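Local coordinates for protein aminoglycoside N(3)-acetyltransferase (Streptomyces griseus, PDB 7LAP) that probably transfers an acetyl group to the 3-amino group of aminoglycoside antibiotics, the reaction by which enzymes of this family confer resistance, at residues R24-R28 with D63-V68; F44-L48 with G119-E123; W81-P85 with H104-D108. One frame throughout, in Å; residues are numbered along the deposited sequence.

Overall arrangement
Interactions 1 and 3 lie on opposite sides of the molecule, their centres about 33 Å apart, with interaction 2 at the central mixed sheet between them. Interaction 1 joins helices 24-34 and 58-69; interaction 2 sets strand 41-46, an inner strand of the sheet, against the start of helix 120-126. Their centres lie about 15 Å apart, and they touch where Leu65 CD1 meets Phe44 CE2 at 3.5 Å, so helix 58-69 serves both; along the chain their segments alternate. Interaction 3 is nested inside the loop closed by interaction 2, centres about 20 Å apart. Arg120 forms a salt bridge with Asp83 of the second subunit, so interaction 2 of one chain meets interaction 3 of the other.

Interaction 1: residues R24-R28 with D63-V68; sequences RDRIR and DALLDV. With FMT (formic acid), chain M.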
ATOM      1  N   ARG B  24     -10.197 -15.063 -11.027  1.00 39.40           N
ATOM      2  CA  ARG B  24      -8.950 -15.814 -10.927  1.00 40.12           C
ATOM      3  C   ARG B  24      -8.817 -16.843 -12.061  1.00 37.82           C
ATOM      4  O   ARG B  24      -7.795 -16.906 -12.741  1.00 38.01           O
ATOM      5  CB  ARG B  24      -8.909 -16.495  -9.558  1.00 36.72           C
ATOM      6  CG  ARG B  24      -7.723 -17.421  -9.332  1.00 42.31           C
ATOM      7  CD  ARG B  24      -7.868 -18.098  -7.961  1.00 45.94           C
ATOM      8  NE  ARG B  24      -6.826 -19.085  -7.713  1.00 46.65           N
ATOM      9  CZ  ARG B  24      -6.643 -19.663  -6.529  1.00 52.82           C
ATOM     10  NH1 ARG B  24      -7.453 -19.342  -5.525  1.00 50.49           N
ATOM     11  NH2 ARG B  24      -5.669 -20.558  -6.358  1.00 50.24           N
ATOM     12  N   ASP B  25      -9.833 -17.664 -12.275  1.00 41.07           N
ATOM     13  CA  ASP B  25      -9.692 -18.700 -13.296  1.00 47.10           C
ATOM     14  C   ASP B  25      -9.613 -18.125 -14.712  1.00 45.60           C
ATOM     15  O   ASP B  25      -8.994 -18.727 -15.599  1.00 42.04           O
ATOM     16  CB  ASP B  25     -10.833 -19.700 -13.226  1.00 61.60           C
ATOM     17  CG  ASP B  25     -10.677 -20.777 -14.266  1.00 81.58           C
ATOM     18  OD1 ASP B  25      -9.727 -21.584 -14.126  1.00 90.66           O
ATOM     19  OD2 ASP B  25     -11.460 -20.794 -15.244  1.00 91.36           O
ATOM     20  N   ARG B  26     -10.206 -16.964 -14.946  1.00 44.76           N
ATOM     21  CA  ARG B  26     -10.122 -16.381 -16.273  1.00 42.12           C
ATOM     22  C   ARG B  26      -8.734 -15.817 -16.534  1.00 39.16           C
ATOM     23  O   ARG B  26      -8.202 -15.937 -17.644  1.00 40.26           O
ATOM     24  CB  ARG B  26     -11.185 -15.294 -16.439  1.00 44.81           C
ATOM     25  CG  ARG B  26     -11.239 -14.751 -17.854  1.00 47.33           C
ATOM     26  CD  ARG B  26     -10.485 -13.484 -17.908  1.00 47.76           C
ATOM     27  NE  ARG B  26     -10.503 -12.892 -19.242  1.00 53.30           N
ATOM     28  CZ  ARG B  26     -11.501 -12.153 -19.714  1.00 52.84           C
ATOM     29  NH1 ARG B  26     -12.586 -11.947 -18.983  1.00 55.72           N
ATOM     30  NH2 ARG B  26     -11.405 -11.640 -20.910  1.00 47.73           N
ATOM     31  N   ILE B  27      -8.155 -15.158 -15.534  1.00 37.71           N
ATOM     32  CA  ILE B  27      -6.778 -14.714 -15.631  1.00 37.41           C
ATOM     33  C   ILE B  27      -5.843 -15.905 -15.853  1.00 36.78           C
ATOM     34  O   ILE B  27      -4.940 -15.849 -16.695  1.00 36.35           O
ATOM     35  CB  ILE B  27      -6.400 -13.921 -14.373  1.00 38.54           C
ATOM     36  CG1 ILE B  27      -7.278 -12.656 -14.286  1.00 42.30           C
ATOM     37  CG2 ILE B  27      -4.978 -13.527 -14.474  1.00 38.27           C
ATOM     38  CD1 ILE B  27      -7.044 -11.833 -12.965  1.00 42.92           C
ATOM     39  N   ARG B  28      -6.048 -16.991 -15.106  1.00 35.72           N
ATOM     40  CA  ARG B  28      -5.218 -18.175 -15.287  1.00 35.62           C
ATOM     41  C   ARG B  28      -5.292 -18.654 -16.725  1.00 37.60           C
ATOM     42  O   ARG B  28      -4.269 -18.959 -17.352  1.00 39.86           O
ATOM     43  CB  ARG B  28      -5.661 -19.294 -14.334  1.00 38.25           C
ATOM     44  CG  ARG B  28      -4.847 -20.610 -14.536  1.00 46.33           C
ATOM     45  CD  ARG B  28      -5.638 -21.879 -14.299  1.00 54.72           C
ATOM     46  NE  ARG B  28      -6.990 -21.810 -14.867  1.00 63.43           N
ATOM     47  CZ  ARG B  28      -7.305 -21.989 -16.160  1.00 66.94           C
ATOM     48  NH1 ARG B  28      -6.362 -22.264 -17.069  1.00 65.46           N
ATOM     49  NH2 ARG B  28      -8.584 -21.907 -16.545  1.00 63.49           N
ATOM     50  N   ASP B  63      -2.766 -15.218  -7.209  1.00 33.97           N
ATOM     51  CA  ASP B  63      -3.187 -16.613  -7.170  1.00 36.96           C
ATOM     52  C   ASP B  63      -3.392 -17.210  -8.560  1.00 37.36           C
ATOM     53  O   ASP B  63      -3.143 -18.407  -8.757  1.00 39.50           O
ATOM     54  CB  ASP B  63      -4.439 -16.723  -6.320  1.00 43.57           C
ATOM     55  CG  ASP B  63      -4.103 -16.695  -4.793  1.00 51.19           C
ATOM     56  OD1 ASP B  63      -3.105 -17.345  -4.375  1.00 55.00           O
ATOM     57  OD2 ASP B  63      -4.821 -16.027  -4.025  1.00 55.98           O
ATOM     58  N   ALA B  64      -3.809 -16.403  -9.541  1.00 32.83           N
ATOM     59  CA  ALA B  64      -3.870 -16.899 -10.914  1.00 34.35           C
ATOM     60  C   ALA B  64      -2.471 -17.229 -11.440  1.00 36.01           C
ATOM     61  O   ALA B  64      -2.273 -18.248 -12.113  1.00 34.18           O
ATOM     62  CB  ALA B  64      -4.565 -15.864 -11.823  1.00 29.63           C
ATOM     63  N   LEU B  65      -1.502 -16.355 -11.180  1.00 32.29           N
ATOM     64  CA  LEU B  65      -0.127 -16.625 -11.587  1.00 35.29           C
ATOM     65  C   LEU B  65       0.399 -17.908 -10.939  1.00 37.73           C
ATOM     66  O   LEU B  65       1.084 -18.699 -11.590  1.00 38.72           O
ATOM     67  CB  LEU B  65       0.776 -15.436 -11.224  1.00 33.61           C
ATOM     68  CG  LEU B  65       0.586 -14.216 -12.132  1.00 35.86           C
ATOM     69  CD1 LEU B  65       1.146 -12.913 -11.512  1.00 37.73           C
ATOM     70  CD2 LEU B  65       1.239 -14.473 -13.513  1.00 34.54           C
ATOM     71  N   LEU B  66       0.116 -18.108  -9.640  1.00 35.44           N
ATOM     72  CA  LEU B  66       0.511 -19.333  -8.954  1.00 37.33           C
ATOM     73  C   LEU B  66      -0.194 -20.549  -9.530  1.00 40.61           C
ATOM     74  O   LEU B  66       0.386 -21.645  -9.555  1.00 40.85           O
ATOM     75  CB  LEU B  66       0.209 -19.218  -7.456  1.00 37.80           C
ATOM     76  CG  LEU B  66       1.059 -18.145  -6.749  1.00 37.73           C
ATOM     77  CD1 LEU B  66       0.589 -17.925  -5.312  1.00 38.83           C
ATOM     78  CD2 LEU B  66       2.554 -18.516  -6.776  1.00 40.59           C
ATOM     79  N   ASP B  67      -1.455 -20.390  -9.940  1.00 38.04           N
ATOM     80  CA  ASP B  67      -2.154 -21.497 -10.585  1.00 43.62           C
ATOM     81  C   ASP B  67      -1.433 -21.935 -11.854  1.00 45.38           C
ATOM     82  O   ASP B  67      -1.362 -23.130 -12.144  1.00 44.17           O
ATOM     83  CB  ASP B  67      -3.592 -21.112 -10.926  1.00 39.59           C
ATOM     84  CG  ASP B  67      -4.482 -20.902  -9.674  1.00 44.11           C
ATOM     85  OD1 ASP B  67      -4.133 -21.338  -8.562  1.00 45.63           O
ATOM     86  OD2 ASP B  67      -5.547 -20.252  -9.804  1.00 47.87           O
ATOM     87  N   VAL B  68      -0.926 -20.980 -12.645  1.00 40.52           N
ATOM     88  CA  VAL B  68      -0.316 -21.350 -13.916  1.00 39.39           C
ATOM     89  C   VAL B  68       1.058 -21.973 -13.687  1.00 43.88           C
ATOM     90  O   VAL B  68       1.352 -23.056 -14.206  1.00 46.13           O
ATOM     91  CB  VAL B  68      -0.229 -20.143 -14.881  1.00 44.90           C
ATOM     92  CG1 VAL B  68       0.500 -20.564 -16.144  1.00 49.81           C
ATOM     93  CG2 VAL B  68      -1.607 -19.671 -15.278  1.00 42.06           C
TER
HETATM   94  C   FMT M 304      -5.832 -20.690  -3.042  1.00 95.97           C
HETATM   95  O1  FMT M 304      -6.999 -21.086  -3.084  1.00 95.95           O
HETATM   96  O2  FMT M 304      -4.844 -21.421  -3.153  1.00 95.93           O
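Arg24 and Asp67 form a side-on, two-pronged salt bridge, NE and NH2 of the arginine each taking its own carboxylate oxygen. Arg24 NE donates to Asp67 OD2 at 2.7 Å, and Arg24 NH2 to Asp67 OD1 at 2.8 Å in an almost straight bond of 174° that uses the syn lone pair. The two planes are only 11° apart, the geometry expected when both N-H groups point into one carboxylate. An extended Arg24 chain carries the group across to the second helix. The remaining terminal nitrogen, Arg24 NH1, donates to O1 of a formic acid molecule, probably from the crystallisation liquor, at 3.0 Å. Bends at chi2 and chi3 bring the Arg28 guanidinium back to its own helix, where NE and NH2 both grip Asp25 OD1 from the same face of the carboxylate. Over one face of the Arg24 guanidinium lies Asp63 CB, 3.6 Å above the plane, while the Asp63 carboxylate turns to a salt bridge with Arg128.

This is a helix-helix contact between the first turn of helix 24-34 and the C-terminal half of helix 58-69: the segment axes approach to 8.3 Å and cross at -50°. The close approach is at Ala64, whose small side chain is consistent with it, its CA and that of Arg28 being 4.8 Å apart. Ala64 CB sits against Arg24 O and, at 3.6 Å, Ile27 CG2. Farther along, Arg28 contributes aliphatic carbons: its CG rests on Asp67 CB and lies 3.5 Å from Val68 CG2.

Interaction 2: residues F44-L48 with G119-E123; sequences FHTRL and GRLPE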
ATOM      1  N   PHE B  44       7.126 -10.053 -13.125  1.00 35.27           N
ATOM      2  CA  PHE B  44       5.970  -9.455 -13.762  1.00 33.80           C
ATOM      3  C   PHE B  44       5.757  -8.029 -13.274  1.00 35.68           C
ATOM      4  O   PHE B  44       6.007  -7.708 -12.108  1.00 33.75           O
ATOM      5  CB  PHE B  44       4.725 -10.343 -13.590  1.00 33.01           C
ATOM      6  CG  PHE B  44       4.173 -10.412 -12.188  1.00 35.98           C
ATOM      7  CD1 PHE B  44       4.780 -11.174 -11.210  1.00 34.25           C
ATOM      8  CD2 PHE B  44       3.002  -9.734 -11.878  1.00 38.02           C
ATOM      9  CE1 PHE B  44       4.236 -11.229  -9.921  1.00 33.50           C
ATOM     10  CE2 PHE B  44       2.454  -9.784 -10.613  1.00 34.07           C
ATOM     11  CZ  PHE B  44       3.082 -10.521  -9.623  1.00 34.11           C
ATOM     12  N   HIS B  45       5.376  -7.175 -14.229  1.00 31.80           N
ATOM     13  CA  HIS B  45       5.041  -5.770 -14.063  1.00 34.22           C
ATOM     14  C   HIS B  45       3.574  -5.591 -14.431  1.00 36.77           C
ATOM     15  O   HIS B  45       3.136  -6.082 -15.481  1.00 36.91           O
ATOM     16  CB  HIS B  45       5.912  -4.919 -14.995  1.00 34.08           C
ATOM     17  CG  HIS B  45       7.376  -5.077 -14.722  1.00 41.71           C
ATOM     18  ND1 HIS B  45       8.158  -6.047 -15.328  1.00 43.40           N
ATOM     19  CD2 HIS B  45       8.191  -4.419 -13.860  1.00 40.59           C
ATOM     20  CE1 HIS B  45       9.397  -5.959 -14.866  1.00 42.47           C
ATOM     21  NE2 HIS B  45       9.441  -4.985 -13.974  1.00 40.82           N
ATOM     22  N   THR B  46       2.824  -4.883 -13.591  1.00 36.63           N
ATOM     23  CA  THR B  46       1.368  -4.914 -13.656  1.00 36.17           C
ATOM     24  C   THR B  46       0.805  -3.502 -13.661  1.00 37.01           C
ATOM     25  O   THR B  46       1.202  -2.659 -12.844  1.00 35.66           O
ATOM     26  CB  THR B  46       0.768  -5.684 -12.481  1.00 36.50           C
ATOM     27  OG1 THR B  46       1.435  -6.932 -12.342  1.00 33.77           O
ATOM     28  CG2 THR B  46      -0.769  -5.928 -12.728  1.00 33.29           C
ATOM     29  N   ARG B  47      -0.159  -3.261 -14.543  1.00 35.15           N
ATOM     30  CA  ARG B  47      -1.021  -2.087 -14.430  1.00 35.65           C
ATOM     31  C   ARG B  47      -2.416  -2.653 -14.173  1.00 37.91           C
ATOM     32  O   ARG B  47      -3.136  -3.051 -15.092  1.00 36.02           O
ATOM     33  CB  ARG B  47      -0.914  -1.209 -15.677  1.00 36.05           C
ATOM     34  CG  ARG B  47      -1.743   0.047 -15.624  1.00 49.78           C
ATOM     35  CD  ARG B  47      -1.199   1.102 -16.600  1.00 52.36           C
ATOM     36  NE  ARG B  47       0.063   1.630 -16.099  1.00 55.25           N
ATOM     37  CZ  ARG B  47       0.836   2.468 -16.777  1.00 50.71           C
ATOM     38  NH1 ARG B  47       0.471   2.857 -17.988  1.00 55.11           N
ATOM     39  NH2 ARG B  47       1.968   2.894 -16.250  1.00 46.70           N
ATOM     40  N   LEU B  48      -2.776  -2.725 -12.891  1.00 37.20           N
ATOM     41  CA  LEU B  48      -3.921  -3.524 -12.485  1.00 36.26           C
ATOM     42  C   LEU B  48      -5.221  -3.050 -13.136  1.00 36.53           C
ATOM     43  O   LEU B  48      -6.026  -3.870 -13.574  1.00 34.81           O
ATOM     44  CB  LEU B  48      -4.039  -3.509 -10.956  1.00 36.80           C
ATOM     45  CG  LEU B  48      -5.243  -4.204 -10.311  1.00 40.66           C
ATOM     46  CD1 LEU B  48      -5.262  -5.732 -10.619  1.00 36.32           C
ATOM     47  CD2 LEU B  48      -5.201  -3.985  -8.779  1.00 40.94           C
ATOM     48  N   GLY B 119       2.985   0.321  -8.113  1.00 51.20           N
ATOM     49  CA  GLY B 119       1.581  -0.043  -8.021  1.00 50.23           C
ATOM     50  C   GLY B 119       1.370  -1.070  -6.931  1.00 45.08           C
ATOM     51  O   GLY B 119       2.282  -1.438  -6.193  1.00 45.91           O
ATOM     52  N   ARG B 120       0.162  -1.533  -6.819  1.00 42.34           N
ATOM     53  CA  ARG B 120      -0.172  -2.457  -5.802  1.00 39.93           C
ATOM     54  C   ARG B 120       0.377  -3.855  -5.898  1.00 39.17           C
ATOM     55  O   ARG B 120       0.445  -4.511  -4.912  1.00 45.33           O
ATOM     56  CB  ARG B 120      -1.676  -2.523  -5.642  1.00 39.59           C
ATOM     57  CG  ARG B 120      -2.318  -1.326  -5.005  1.00 41.50           C
ATOM     58  CD  ARG B 120      -3.799  -1.319  -5.313  1.00 50.95           C
ATOM     59  NE  ARG B 120      -4.483  -2.130  -4.355  1.00 58.71           N
ATOM     60  CZ  ARG B 120      -5.646  -2.716  -4.524  1.00 54.78           C
ATOM     61  NH1 ARG B 120      -6.325  -2.575  -5.623  1.00 47.51           N
ATOM     62  NH2 ARG B 120      -6.120  -3.432  -3.549  1.00 50.61           N
ATOM     63  N   LEU B 121       0.749  -4.322  -7.061  1.00 37.28           N
ATOM     64  CA  LEU B 121       1.073  -5.760  -7.103  1.00 37.57           C
ATOM     65  C   LEU B 121       2.383  -6.113  -6.382  1.00 37.11           C
ATOM     66  O   LEU B 121       2.423  -7.124  -5.662  1.00 37.27           O
ATOM     67  CB  LEU B 121       1.110  -6.302  -8.542  1.00 39.29           C
ATOM     68  CG  LEU B 121      -0.099  -7.149  -8.942  1.00 35.69           C
ATOM     69  CD1 LEU B 121      -0.220  -8.402  -8.045  1.00 35.84           C
ATOM     70  CD2 LEU B 121      -1.397  -6.270  -8.897  1.00 36.00           C
ATOM     71  N   PRO B 122       3.486  -5.361  -6.566  1.00 37.17           N
ATOM     72  CA  PRO B 122       4.720  -5.722  -5.819  1.00 37.45           C
ATOM     73  C   PRO B 122       4.538  -5.633  -4.322  1.00 42.55           C
ATOM     74  O   PRO B 122       5.080  -6.451  -3.579  1.00 40.74           O
ATOM     75  CB  PRO B 122       5.754  -4.702  -6.326  1.00 37.43           C
ATOM     76  CG  PRO B 122       5.271  -4.399  -7.748  1.00 36.84           C
ATOM     77  CD  PRO B 122       3.756  -4.350  -7.603  1.00 38.51           C
ATOM     78  N   GLU B 123       3.757  -4.662  -3.851  1.00 44.44           N
ATOM     79  CA  GLU B 123       3.540  -4.557  -2.419  1.00 47.51           C
ATOM     80  C   GLU B 123       2.652  -5.694  -1.912  1.00 47.61           C
ATOM     81  O   GLU B 123       2.833  -6.157  -0.784  1.00 42.70           O
ATOM     82  CB  GLU B 123       2.954  -3.178  -2.092  1.00 49.12           C
ATOM     83  CG  GLU B 123       2.634  -2.965  -0.655  1.00 55.86           C
ATOM     84  CD  GLU B 123       3.855  -2.534   0.200  1.00 60.37           C
ATOM     85  OE1 GLU B 123       5.020  -2.654  -0.270  1.00 56.80           O
ATOM     86  OE2 GLU B 123       3.622  -2.124   1.366  1.00 59.89           O
TER
HETATM   87  O   HOH W   1       1.217  -3.032  -9.590  1.00 39.02           O
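Apolar packing centres on Leu121, whose branches spread over side chains from the end of strand 41-46 and just beyond. Leu121 CD1 comes to the rim of the Phe44 ring, in its plane, with CE2 at 4.0 Å. A chi1 of 70° tucks Phe44 CG between its own amide and carbonyl branches, turning the ring to Leu121. Thr46 meets the middle of the leucine: its OG1 is 3.7 Å from Leu121 CG, while its methyl CG2 faces Leu121 CD2 at 3.9 Å. A looser apolar approach, 4.3 Å, joins Leu48 CD1 to Leu121 CD2.

The polar link runs through one water, which accepts from Leu121 N at 2.9 Å and donates to Thr46 O at 3.3 Å. It thereby bridges the first turn of the helix to the strand backbone. At the margin, Leu48 CD2 lies 3.6 Å from Arg120 NH1, approaching the guanidinium obliquely; Arg120 NH2 forms salt bridges with Asp83 and Glu113 of the second subunit.

Helix 120-126 thus packs beside the central mixed sheet, where Phe44 is backbone-bonded to Leu76 of the adjacent parallel strand 74-78. Helix 58-69 adjoins the same patch, placing Leu65 against Phe44, Ile62 against Leu121 and Val61 against Leu48.

Interaction 3: residues W81-P85 with H104-D108; sequences WNDAP and HPAFD
Trp81, His104 and Phe107 build an aromatic cluster that joins the two loops flanking helix 94-103, with Trp81 opening a type I beta turn that ends at Ala84. Packing is tight around the indole. Phe107 directs its edge at the face of the five-membered ring, planes 64° apart, and Phe107 CD1 approaches Trp81 CD2 to 3.7 Å. On the same side, Phe107 CB makes a CH-pi contact with the six-membered ring, 3.9 Å from its centroid. The turn itself covers the opposite face through Asp83 C and Ala84 CA. The His104 imidazole lies obliquely to the six-membered ring of Trp81, centroids 5.5 Å apart. Its NE2 gives a weak hydrogen bond to Asp83 O at 2.8 Å, with an N-H...O angle of only 125°. Over one face of that imidazole, Pro85 CD lies 3.6 Å from the ring centroid, 28° off the normal.

The looser side borders the second subunit, whose Gly56 packs on His104. Asp83 barely joins the cluster, for its carboxylate turns to Arg120 of the second subunit. The Pro105 ring meets Gln59 of that subunit, and Pro105 joins the cluster through its backbone: Pro105 O lies in the indole plane, 3.4 Å from Trp81 CH2.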
ATOM      1  N   TRP B  81      12.269   0.900  -2.517  1.00 38.23           N
ATOM      2  CA  TRP B  81      11.979   1.442  -1.184  1.00 40.66           C
ATOM      3  C   TRP B  81      11.358   2.828  -1.333  1.00 42.27           C
ATOM      4  O   TRP B  81      12.050   3.770  -1.736  1.00 43.75           O
ATOM      5  CB  TRP B  81      13.248   1.521  -0.347  1.00 41.65           C
ATOM      6  CG  TRP B  81      13.081   2.004   1.051  1.00 43.44           C
ATOM      7  CD1 TRP B  81      11.899   2.102   1.772  1.00 41.11           C
ATOM      8  CD2 TRP B  81      14.118   2.493   1.907  1.00 41.99           C
ATOM      9  NE1 TRP B  81      12.154   2.630   3.013  1.00 39.40           N
ATOM     10  CE2 TRP B  81      13.508   2.869   3.128  1.00 42.45           C
ATOM     11  CE3 TRP B  81      15.514   2.614   1.778  1.00 43.10           C
ATOM     12  CZ2 TRP B  81      14.248   3.360   4.215  1.00 43.43           C
ATOM     13  CZ3 TRP B  81      16.247   3.133   2.855  1.00 45.01           C
ATOM     14  CH2 TRP B  81      15.613   3.497   4.055  1.00 43.50           C
ATOM     15  N   ASN B  82      10.058   2.952  -1.013  1.00 41.36           N
ATOM     16  CA  ASN B  82       9.359   4.218  -1.238  1.00 43.05           C
ATOM     17  C   ASN B  82       9.918   5.344  -0.394  1.00 42.71           C
ATOM     18  O   ASN B  82       9.924   6.498  -0.824  1.00 46.85           O
ATOM     19  CB  ASN B  82       7.865   4.100  -0.942  1.00 37.23           C
ATOM     20  CG  ASN B  82       7.084   5.238  -1.551  1.00 43.80           C
ATOM     21  OD1 ASN B  82       6.918   5.296  -2.768  1.00 45.13           O
ATOM     22  ND2 ASN B  82       6.651   6.182  -0.723  1.00 47.85           N
ATOM     23  N   ASP B  83      10.356   5.049   0.817  1.00 42.70           N
ATOM     24  CA  ASP B  83      10.722   6.105   1.758  1.00 43.96           C
ATOM     25  C   ASP B  83      12.227   6.166   2.001  1.00 45.36           C
ATOM     26  O   ASP B  83      12.667   6.523   3.094  1.00 44.94           O
ATOM     27  CB  ASP B  83       9.948   5.891   3.051  1.00 46.07           C
ATOM     28  CG  ASP B  83       8.451   5.857   2.778  1.00 53.74           C
ATOM     29  OD1 ASP B  83       7.973   6.863   2.260  1.00 55.32           O
ATOM     30  OD2 ASP B  83       7.789   4.815   2.964  1.00 55.63           O
ATOM     31  N   ALA B  84      13.020   5.819   0.986  1.00 48.30           N
ATOM     32  CA  ALA B  84      14.469   5.969   1.072  1.00 52.24           C
ATOM     33  C   ALA B  84      14.836   7.445   1.140  1.00 51.40           C
ATOM     34  O   ALA B  84      14.108   8.283   0.623  1.00 53.10           O
ATOM     35  CB  ALA B  84      15.130   5.339  -0.148  1.00 53.12           C
ATOM     36  N   PRO B  85      15.953   7.797   1.779  1.00 53.65           N
ATOM     37  CA  PRO B  85      16.448   9.159   1.660  1.00 53.60           C
ATOM     38  C   PRO B  85      16.781   9.449   0.209  1.00 61.31           C
ATOM     39  O   PRO B  85      17.235   8.555  -0.517  1.00 62.17           O
ATOM     40  CB  PRO B  85      17.710   9.170   2.544  1.00 51.47           C
ATOM     41  CG  PRO B  85      18.190   7.764   2.520  1.00 51.10           C
ATOM     42  CD  PRO B  85      16.907   6.931   2.507  1.00 51.09           C
ATOM     43  N   HIS B 104      17.044   9.110   9.869  1.00 57.88           N
ATOM     44  CA  HIS B 104      16.356   8.320   8.852  1.00 53.73           C
ATOM     45  C   HIS B 104      16.478   6.828   9.157  1.00 54.97           C
ATOM     46  O   HIS B 104      17.596   6.313   9.255  1.00 52.14           O
ATOM     47  CB  HIS B 104      16.889   8.613   7.460  1.00 47.74           C
ATOM     48  CG  HIS B 104      15.967   8.161   6.369  1.00 47.00           C
ATOM     49  ND1 HIS B 104      15.187   9.032   5.651  1.00 49.41           N
ATOM     50  CD2 HIS B 104      15.677   6.922   5.902  1.00 47.64           C
ATOM     51  CE1 HIS B 104      14.481   8.358   4.758  1.00 47.79           C
ATOM     52  NE2 HIS B 104      14.755   7.074   4.898  1.00 45.92           N
ATOM     53  N   PRO B 105      15.374   6.105   9.305  1.00 54.20           N
ATOM     54  CA  PRO B 105      15.474   4.692   9.675  1.00 50.16           C
ATOM     55  C   PRO B 105      16.115   3.848   8.577  1.00 53.68           C
ATOM     56  O   PRO B 105      16.105   4.196   7.395  1.00 46.91           O
ATOM     57  CB  PRO B 105      14.015   4.283   9.907  1.00 51.50           C
ATOM     58  CG  PRO B 105      13.216   5.250   9.016  1.00 52.93           C
ATOM     59  CD  PRO B 105      13.988   6.536   9.043  1.00 51.01           C
ATOM     60  N   ALA B 106      16.695   2.727   9.000  1.00 50.25           N
ATOM     61  CA  ALA B 106      17.288   1.775   8.074  1.00 54.59           C
ATOM     62  C   ALA B 106      16.222   1.107   7.215  1.00 56.20           C
ATOM     63  O   ALA B 106      15.108   0.829   7.678  1.00 46.67           O
ATOM     64  CB  ALA B 106      18.029   0.679   8.839  1.00 53.47           C
ATOM     65  N   PHE B 107      16.607   0.777   5.979  1.00 50.03           N
ATOM     66  CA  PHE B 107      15.814  -0.152   5.183  1.00 50.03           C
ATOM     67  C   PHE B 107      15.549  -1.432   5.969  1.00 53.82           C
ATOM     68  O   PHE B 107      16.422  -1.942   6.681  1.00 53.86           O
ATOM     69  CB  PHE B 107      16.523  -0.461   3.860  1.00 48.99           C
ATOM     70  CG  PHE B 107      15.791  -1.469   2.998  1.00 50.33           C
ATOM     71  CD1 PHE B 107      14.639  -1.106   2.285  1.00 44.32           C
ATOM     72  CD2 PHE B 107      16.236  -2.778   2.906  1.00 47.83           C
ATOM     73  CE1 PHE B 107      13.976  -2.036   1.470  1.00 47.78           C
ATOM     74  CE2 PHE B 107      15.563  -3.710   2.104  1.00 49.33           C
ATOM     75  CZ  PHE B 107      14.435  -3.351   1.399  1.00 47.22           C
ATOM     76  N   ASP B 108      14.317  -1.926   5.873  1.00 52.96           N
ATOM     77  CA  ASP B 108      13.898  -3.173   6.513  1.00 51.84           C
ATOM     78  C   ASP B 108      13.108  -4.026   5.520  1.00 53.12           C
ATOM     79  O   ASP B 108      11.969  -3.657   5.164  1.00 53.24           O
ATOM     80  CB  ASP B 108      13.056  -2.882   7.755  1.00 55.44           C
ATOM     81  CG  ASP B 108      12.668  -4.146   8.503  1.00 70.52           C
ATOM     82  OD1 ASP B 108      13.030  -5.244   8.031  1.00 76.77           O
ATOM     83  OD2 ASP B 108      12.037  -4.056   9.584  1.00 76.75           O
TER